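Local coordinates for protein erythropoietin (Homo sapiens, PDB 1EER) that binds the erythropoietin receptor and brings about its dimerization and JAK2 activation, thereby regulating the proliferation and differentiation of red blood cell precursors, at residues Ile39-Thr44 with Ser71-Arg76; Gln65-Leu70 with Ser146-Gly151. The protein carries 5 engineered substitutions. One frame throughout, in Å; residues are numbered along the deposited sequence.

Contact 1 (Ile39-Thr44 with Ser71-Arg76)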
ATOM      1  N   ILE A  39      -8.548  22.348  12.238  1.00 26.55           N
ATOM      2  CA  ILE A  39      -8.982  21.998  10.890  1.00 22.45           C
ATOM      3  C   ILE A  39      -9.984  20.853  10.994  1.00 27.16           C
ATOM      4  O   ILE A  39      -9.671  19.785  11.528  1.00 27.55           O
ATOM      5  CB  ILE A  39      -7.786  21.549  10.013  1.00 19.56           C
ATOM      6  CG1 ILE A  39      -6.736  22.657   9.979  1.00 21.88           C
ATOM      7  CG2 ILE A  39      -8.264  21.199   8.601  1.00 17.74           C
ATOM      8  CD1 ILE A  39      -5.685  22.480   8.908  1.00 25.45           C
ATOM      9  N   THR A  40     -11.195  21.084  10.499  1.00 25.07           N
ATOM     10  CA  THR A  40     -12.232  20.065  10.534  1.00 26.11           C
ATOM     11  C   THR A  40     -11.818  18.873   9.670  1.00 27.28           C
ATOM     12  O   THR A  40     -11.310  19.037   8.566  1.00 27.50           O
ATOM     13  CB  THR A  40     -13.560  20.628  10.015  1.00 29.35           C
ATOM     14  OG1 THR A  40     -13.916  21.783  10.786  1.00 33.07           O
ATOM     15  CG2 THR A  40     -14.665  19.580  10.122  1.00 29.65           C
ATOM     16  N   VAL A  41     -12.037  17.667  10.174  1.00 24.73           N
ATOM     17  CA  VAL A  41     -11.659  16.464   9.440  1.00 23.09           C
ATOM     18  C   VAL A  41     -12.803  15.470   9.471  1.00 23.03           C
ATOM     19  O   VAL A  41     -13.729  15.610  10.265  1.00 28.16           O
ATOM     20  CB  VAL A  41     -10.403  15.819  10.066  1.00 21.89           C
ATOM     21  CG1 VAL A  41      -9.187  16.682   9.772  1.00 21.39           C
ATOM     22  CG2 VAL A  41     -10.585  15.668  11.571  1.00 17.12           C
ATOM     23  N   PRO A  42     -12.769  14.452   8.605  1.00 23.42           N
ATOM     24  CA  PRO A  42     -13.904  13.528   8.685  1.00 23.00           C
ATOM     25  C   PRO A  42     -13.731  12.531   9.833  1.00 19.13           C
ATOM     26  O   PRO A  42     -12.686  12.488  10.485  1.00 19.27           O
ATOM     27  CB  PRO A  42     -13.915  12.850   7.313  1.00 19.39           C
ATOM     28  CG  PRO A  42     -12.489  12.958   6.822  1.00 17.63           C
ATOM     29  CD  PRO A  42     -11.793  14.066   7.569  1.00 14.54           C
ATOM     30  N   ASP A  43     -14.767  11.751  10.097  1.00 18.73           N
ATOM     31  CA  ASP A  43     -14.684  10.742  11.136  1.00 20.22           C
ATOM     32  C   ASP A  43     -14.201   9.514  10.397  1.00 18.47           C
ATOM     33  O   ASP A  43     -14.727   9.198   9.332  1.00 23.53           O
ATOM     34  CB  ASP A  43     -16.059  10.463  11.743  1.00 21.85           C
ATOM     35  CG  ASP A  43     -15.998   9.457  12.883  1.00 23.34           C
ATOM     36  OD1 ASP A  43     -14.973   8.756  13.021  1.00 30.38           O
ATOM     37  OD2 ASP A  43     -16.976   9.368  13.647  1.00 31.10           O
ATOM     38  N   THR A  44     -13.200   8.824  10.936  1.00 19.37           N
ATOM     39  CA  THR A  44     -12.690   7.642  10.252  1.00 22.99           C
ATOM     40  C   THR A  44     -13.072   6.306  10.887  1.00 24.37           C
ATOM     41  O   THR A  44     -12.779   5.244  10.330  1.00 21.97           O
ATOM     42  CB  THR A  44     -11.155   7.695  10.109  1.00 19.75           C
ATOM     43  OG1 THR A  44     -10.545   7.454  11.381  1.00 18.81           O
ATOM     44  CG2 THR A  44     -10.722   9.055   9.587  1.00 18.21           C
ATOM     45  N   SER A  71      -9.993  16.305   1.649  1.00 18.50           N
ATOM     46  CA  SER A  71      -9.261  17.080   0.649  1.00 21.28           C
ATOM     47  C   SER A  71      -9.143  18.534   1.101  1.00 20.54           C
ATOM     48  O   SER A  71      -8.081  19.151   0.985  1.00 24.29           O
ATOM     49  CB  SER A  71      -9.983  17.026  -0.699  1.00 18.74           C
ATOM     50  OG  SER A  71      -9.993  15.714  -1.227  1.00 19.60           O
ATOM     51  N   GLU A  72     -10.240  19.076   1.620  1.00 24.33           N
ATOM     52  CA  GLU A  72     -10.256  20.459   2.083  1.00 25.11           C
ATOM     53  C   GLU A  72      -9.334  20.620   3.281  1.00 24.93           C
ATOM     54  O   GLU A  72      -8.666  21.649   3.425  1.00 24.00           O
ATOM     55  CB  GLU A  72     -11.673  20.882   2.480  1.00 27.42           C
ATOM     56  CG  GLU A  72     -12.714  20.750   1.383  1.00 35.84           C
ATOM     57  CD  GLU A  72     -14.126  20.996   1.894  1.00 37.99           C
ATOM     58  OE1 GLU A  72     -14.301  21.904   2.732  1.00 42.16           O
ATOM     59  OE2 GLU A  72     -15.060  20.284   1.464  1.00 40.42           O
ATOM     60  N   ALA A  73      -9.302  19.601   4.139  1.00 21.06           N
ATOM     61  CA  ALA A  73      -8.455  19.644   5.323  1.00 18.49           C
ATOM     62  C   ALA A  73      -6.987  19.679   4.910  1.00 19.28           C
ATOM     63  O   ALA A  73      -6.194  20.476   5.414  1.00 16.98           O
ATOM     64  CB  ALA A  73      -8.720  18.440   6.191  1.00 20.75           C
ATOM     65  N   VAL A  74      -6.630  18.815   3.972  1.00 23.77           N
ATOM     66  CA  VAL A  74      -5.258  18.750   3.495  1.00 23.44           C
ATOM     67  C   VAL A  74      -4.879  20.042   2.746  1.00 19.61           C
ATOM     68  O   VAL A  74      -3.790  20.592   2.943  1.00 18.62           O
ATOM     69  CB  VAL A  74      -5.075  17.504   2.589  1.00 21.39           C
ATOM     70  CG1 VAL A  74      -3.604  17.293   2.260  1.00 21.12           C
ATOM     71  CG2 VAL A  74      -5.634  16.274   3.297  1.00 21.63           C
ATOM     72  N   LEU A  75      -5.778  20.526   1.895  1.00 16.58           N
ATOM     73  CA  LEU A  75      -5.515  21.751   1.147  1.00 19.68           C
ATOM     74  C   LEU A  75      -5.241  22.880   2.134  1.00 23.60           C
ATOM     75  O   LEU A  75      -4.277  23.633   1.983  1.00 24.29           O
ATOM     76  CB  LEU A  75      -6.710  22.082   0.261  1.00 16.89           C
ATOM     77  CG  LEU A  75      -6.823  21.118  -0.918  1.00 17.82           C
ATOM     78  CD1 LEU A  75      -8.165  21.249  -1.594  1.00 15.86           C
ATOM     79  CD2 LEU A  75      -5.704  21.399  -1.888  1.00 18.87           C
ATOM     80  N   ARG A  76      -6.083  22.991   3.157  1.00 27.56           N
ATOM     81  CA  ARG A  76      -5.890  24.019   4.171  1.00 26.18           C
ATOM     82  C   ARG A  76      -4.530  23.819   4.838  1.00 22.33           C
ATOM     83  O   ARG A  76      -3.802  24.772   5.090  1.00 25.04           O
ATOM     84  CB  ARG A  76      -7.003  23.952   5.219  1.00 28.30           C
ATOM     85  CG  ARG A  76      -7.772  25.262   5.391  1.00 38.27           C
ATOM     86  CD  ARG A  76      -7.085  26.192   6.387  1.00 37.99           C
ATOM     87  NE  ARG A  76      -6.294  27.224   5.722  1.00 40.94           N
ATOM     88  CZ  ARG A  76      -5.897  28.356   6.299  1.00 43.46           C
ATOM     89  NH1 ARG A  76      -6.215  28.610   7.559  1.00 44.64           N
ATOM     90  NH2 ARG A  76      -5.182  29.239   5.615  1.00 43.95           N
TER
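Ile-39 and Ala-73 meet where strand 34-41 of the long crossover loop runs over helix 56-82, at the point of nearest backbone approach between the two segments. The strand piece lies roughly antiparallel to the helix, its axis 7.8 Å away at 153°, consistent with the small Ala-73 side chain at the point of closest approach. With chi1 at -57°, CG1 of Ile-39 lies beside the backbone N and CG2 anti to it, which brings CG2 onto the helix, and Ile-39 CG2 rests 3.6 Å from Ala-73 CA. On the Thr-40 side, Ala-73 CB also meets the backbone, 3.6 Å from Thr-40 O, while Val-41 CG1 touches that same methyl at 4.0 Å. The other branch of Ile-39 reaches along the helix to its next turn, where Ile-39 CD1 lies 4.2 Å from Arg-76 CB. Beyond that carbon the arginine chain bends at chi2 and chi3 and leads away from the strand piece, its NH1 forming a salt bridge with Glu-37. Backbone bonds from Ile-39 to Ala-135 and from Val-41 to Ile-133 tie the strand into the two-stranded antiparallel sheet. With no hydrogen bond between the two segments, the direct contact is van der Waals packing, mostly apolar, and Arg-76 contributes its aliphatic base while its charge is engaged by a residue earlier in the strand.

Contact 2 (Gln65-Leu70 with Ser146-Gly151); sequences QGLALL and SNFLRG
Helices 56-82 and 138-161 run nearly antiparallel here, their local axes 11.2 Å apart and 152° between directions, with Leu-67 and Phe-148 nearest in backbone register. This is an interhelical contact in the core of the four-helix bundle cytokine fold. Phe-148 is the main bridge: its side chain leaves the backbone with CG anti to the nitrogen (chi1 -168°), which extends the ring across to the other helix. With no side chain on Gly-66, the end of the ring lies directly on the backbone, and Phe-148 CZ comes 3.6 Å from Gly-66 C and 3.4 Å from Leu-67 N. Two leucines complete the seat. Leu-70 and Phe-148 lie alongside each other, pointing opposite ways, with Leu-70 CD1 3.9 Å from Phe-148 CB, near the base of the ring. Leu-67 lies roughly perpendicular to the phenylalanine side chain, and Leu-67 CD1 approaches Phe-148 CE1 at 3.9 Å. The same methyl meets the following residue of the partner helix, Leu-149 CD2 lying 4.1 Å from Leu-67 CD1. Helix 91-111 packs on Leu-67 and Leu-149, while helix 9-25 adjoins Leu-149, so all four long helices meet around this point. Asn-147 and Arg-150 instead engage a neighbouring protein chain, an acidic side chain of that other chain forming a salt bridge with Arg-150 NH2. Within their own helix, Arg-150 NE and NH2 both donate to one oxygen, Asn-147 OD1, each over 3.0 Å.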
ATOM      1  N   GLN A  65     -18.301  11.948   0.696  1.00 19.41           N
ATOM      2  CA  GLN A  65     -18.318  13.198   1.428  1.00 20.76           C
ATOM      3  C   GLN A  65     -17.121  13.289   2.360  1.00 23.44           C
ATOM      4  O   GLN A  65     -16.482  14.336   2.447  1.00 27.52           O
ATOM      5  CB  GLN A  65     -19.601  13.320   2.222  1.00 22.49           C
ATOM      6  CG  GLN A  65     -20.797  13.505   1.352  1.00 25.48           C
ATOM      7  CD  GLN A  65     -22.060  13.584   2.153  1.00 27.22           C
ATOM      8  OE1 GLN A  65     -23.138  13.256   1.667  1.00 35.18           O
ATOM      9  NE2 GLN A  65     -21.940  14.018   3.397  1.00 32.77           N
ATOM     10  N   GLY A  66     -16.808  12.192   3.047  1.00 15.84           N
ATOM     11  CA  GLY A  66     -15.674  12.208   3.950  1.00 11.56           C
ATOM     12  C   GLY A  66     -14.388  12.584   3.246  1.00 16.46           C
ATOM     13  O   GLY A  66     -13.581  13.356   3.769  1.00 14.18           O
ATOM     14  N   LEU A  67     -14.197  12.026   2.052  1.00 24.55           N
ATOM     15  CA  LEU A  67     -13.008  12.291   1.238  1.00 21.31           C
ATOM     16  C   LEU A  67     -12.943  13.758   0.829  1.00 18.81           C
ATOM     17  O   LEU A  67     -11.863  14.352   0.796  1.00 17.52           O
ATOM     18  CB  LEU A  67     -13.031  11.418  -0.015  1.00 23.78           C
ATOM     19  CG  LEU A  67     -11.720  11.249  -0.780  1.00 24.30           C
ATOM     20  CD1 LEU A  67     -10.746  10.411   0.042  1.00 21.69           C
ATOM     21  CD2 LEU A  67     -12.016  10.602  -2.130  1.00 20.16           C
ATOM     22  N   ALA A  68     -14.106  14.329   0.514  1.00 15.53           N
ATOM     23  CA  ALA A  68     -14.195  15.733   0.128  1.00 18.08           C
ATOM     24  C   ALA A  68     -13.721  16.625   1.272  1.00 16.19           C
ATOM     25  O   ALA A  68     -12.938  17.548   1.068  1.00 15.71           O
ATOM     26  CB  ALA A  68     -15.628  16.074  -0.247  1.00 16.44           C
ATOM     27  N   LEU A  69     -14.195  16.341   2.483  1.00 16.27           N
ATOM     28  CA  LEU A  69     -13.823  17.113   3.664  1.00 14.70           C
ATOM     29  C   LEU A  69     -12.331  16.967   3.901  1.00 14.52           C
ATOM     30  O   LEU A  69     -11.642  17.933   4.243  1.00 16.67           O
ATOM     31  CB  LEU A  69     -14.630  16.606   4.870  1.00 20.80           C
ATOM     32  CG  LEU A  69     -14.282  16.899   6.333  1.00 21.57           C
ATOM     33  CD1 LEU A  69     -13.811  18.318   6.514  1.00 28.00           C
ATOM     34  CD2 LEU A  69     -15.519  16.643   7.179  1.00 20.02           C
ATOM     35  N   LEU A  70     -11.843  15.743   3.703  1.00 16.18           N
ATOM     36  CA  LEU A  70     -10.432  15.405   3.861  1.00 14.47           C
ATOM     37  C   LEU A  70      -9.573  16.235   2.906  1.00 14.11           C
ATOM     38  O   LEU A  70      -8.545  16.792   3.296  1.00 19.43           O
ATOM     39  CB  LEU A  70     -10.218  13.909   3.580  1.00 15.69           C
ATOM     40  CG  LEU A  70      -9.458  13.044   4.602  1.00 22.86           C
ATOM     41  CD1 LEU A  70      -9.042  11.733   3.951  1.00 19.85           C
ATOM     42  CD2 LEU A  70      -8.229  13.770   5.131  1.00 20.81           C
ATOM     43  N   SER A 146      -4.576   8.455   6.815  1.00 21.35           N
ATOM     44  CA  SER A 146      -4.309   7.014   6.705  1.00 20.60           C
ATOM     45  C   SER A 146      -5.498   6.153   7.158  1.00 17.47           C
ATOM     46  O   SER A 146      -5.896   5.225   6.456  1.00 16.81           O
ATOM     47  CB  SER A 146      -3.065   6.645   7.529  1.00 13.83           C
ATOM     48  OG  SER A 146      -2.812   5.251   7.492  1.00 19.24           O
ATOM     49  N   ASN A 147      -6.065   6.462   8.323  1.00 16.12           N
ATOM     50  CA  ASN A 147      -7.192   5.692   8.837  1.00 17.15           C
ATOM     51  C   ASN A 147      -8.386   5.736   7.894  1.00 16.24           C
ATOM     52  O   ASN A 147      -9.115   4.748   7.760  1.00 14.90           O
ATOM     53  CB  ASN A 147      -7.608   6.201  10.226  1.00 19.98           C
ATOM     54  CG  ASN A 147      -6.831   5.534  11.355  1.00 17.62           C
ATOM     55  OD1 ASN A 147      -6.180   4.512  11.161  1.00 20.20           O
ATOM     56  ND2 ASN A 147      -6.904   6.115  12.542  1.00 13.96           N
ATOM     57  N   PHE A 148      -8.589   6.879   7.233  1.00 16.27           N
ATOM     58  CA  PHE A 148      -9.708   7.013   6.296  1.00 14.94           C
ATOM     59  C   PHE A 148      -9.536   6.184   5.016  1.00 12.96           C
ATOM     60  O   PHE A 148     -10.447   5.451   4.602  1.00 14.23           O
ATOM     61  CB  PHE A 148      -9.921   8.480   5.909  1.00 15.77           C
ATOM     62  CG  PHE A 148     -11.217   8.727   5.184  1.00 18.80           C
ATOM     63  CD1 PHE A 148     -11.313   8.522   3.813  1.00 18.91           C
ATOM     64  CD2 PHE A 148     -12.348   9.153   5.878  1.00 23.93           C
ATOM     65  CE1 PHE A 148     -12.511   8.737   3.139  1.00 20.84           C
ATOM     66  CE2 PHE A 148     -13.554   9.371   5.214  1.00 22.54           C
ATOM     67  CZ  PHE A 148     -13.637   9.163   3.841  1.00 23.85           C
ATOM     68  N   LEU A 149      -8.373   6.305   4.385  1.00 15.64           N
ATOM     69  CA  LEU A 149      -8.111   5.578   3.147  1.00 17.99           C
ATOM     70  C   LEU A 149      -8.024   4.074   3.384  1.00 19.94           C
ATOM     71  O   LEU A 149      -8.571   3.277   2.617  1.00 17.74           O
ATOM     72  CB  LEU A 149      -6.802   6.054   2.494  1.00 20.63           C
ATOM     73  CG  LEU A 149      -6.492   7.540   2.290  1.00 19.40           C
ATOM     74  CD1 LEU A 149      -5.173   7.658   1.552  1.00 21.27           C
ATOM     75  CD2 LEU A 149      -7.602   8.223   1.531  1.00 16.62           C
ATOM     76  N   ARG A 150      -7.333   3.688   4.451  1.00 18.75           N
ATOM     77  CA  ARG A 150      -7.162   2.278   4.746  1.00 19.26           C
ATOM     78  C   ARG A 150      -8.402   1.698   5.391  1.00 19.74           C
ATOM     79  O   ARG A 150      -8.549   0.479   5.479  1.00 20.61           O
ATOM     80  CB  ARG A 150      -5.937   2.077   5.646  1.00 16.01           C
ATOM     81  CG  ARG A 150      -6.222   2.126   7.130  1.00 13.47           C
ATOM     82  CD  ARG A 150      -4.940   2.145   7.928  1.00 12.81           C
ATOM     83  NE  ARG A 150      -5.196   2.320   9.352  1.00 16.04           N
ATOM     84  CZ  ARG A 150      -4.707   1.533  10.305  1.00 20.55           C
ATOM     85  NH1 ARG A 150      -3.927   0.507   9.992  1.00 21.35           N
ATOM     86  NH2 ARG A 150      -5.008   1.767  11.574  1.00 21.76           N
ATOM     87  N   GLY A 151      -9.305   2.581   5.810  1.00 20.02           N
ATOM     88  CA  GLY A 151     -10.524   2.148   6.467  1.00 16.38           C
ATOM     89  C   GLY A 151     -11.770   2.070   5.605  1.00 14.84           C
ATOM     90  O   GLY A 151     -11.875   1.217   4.727  1.00 15.39           O
TER

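How the contacts relate
Both contacts use helix 56-82, on successive turns, but contact 2 lies almost at the centre of the chain while contact 1 sits farther out, with an exposed arginine at its margin. In contact 1 the helix receives the crossover strand over a small alanine; in contact 2 it receives another bundle helix through a large aromatic ring seated on a glycine. Mostly apolar van der Waals packing carries both, with no hydrogen bond between the paired segments of either. Residues 39-44 also join the two places directly: Pro-42 packs over Gly-66, with Pro-42 CG 3.3 Å from Gly-66 O, and Thr-44 reaches Asn-147, beside the polar residues of helix 138-161 that bind another protein chain, probably the receptor.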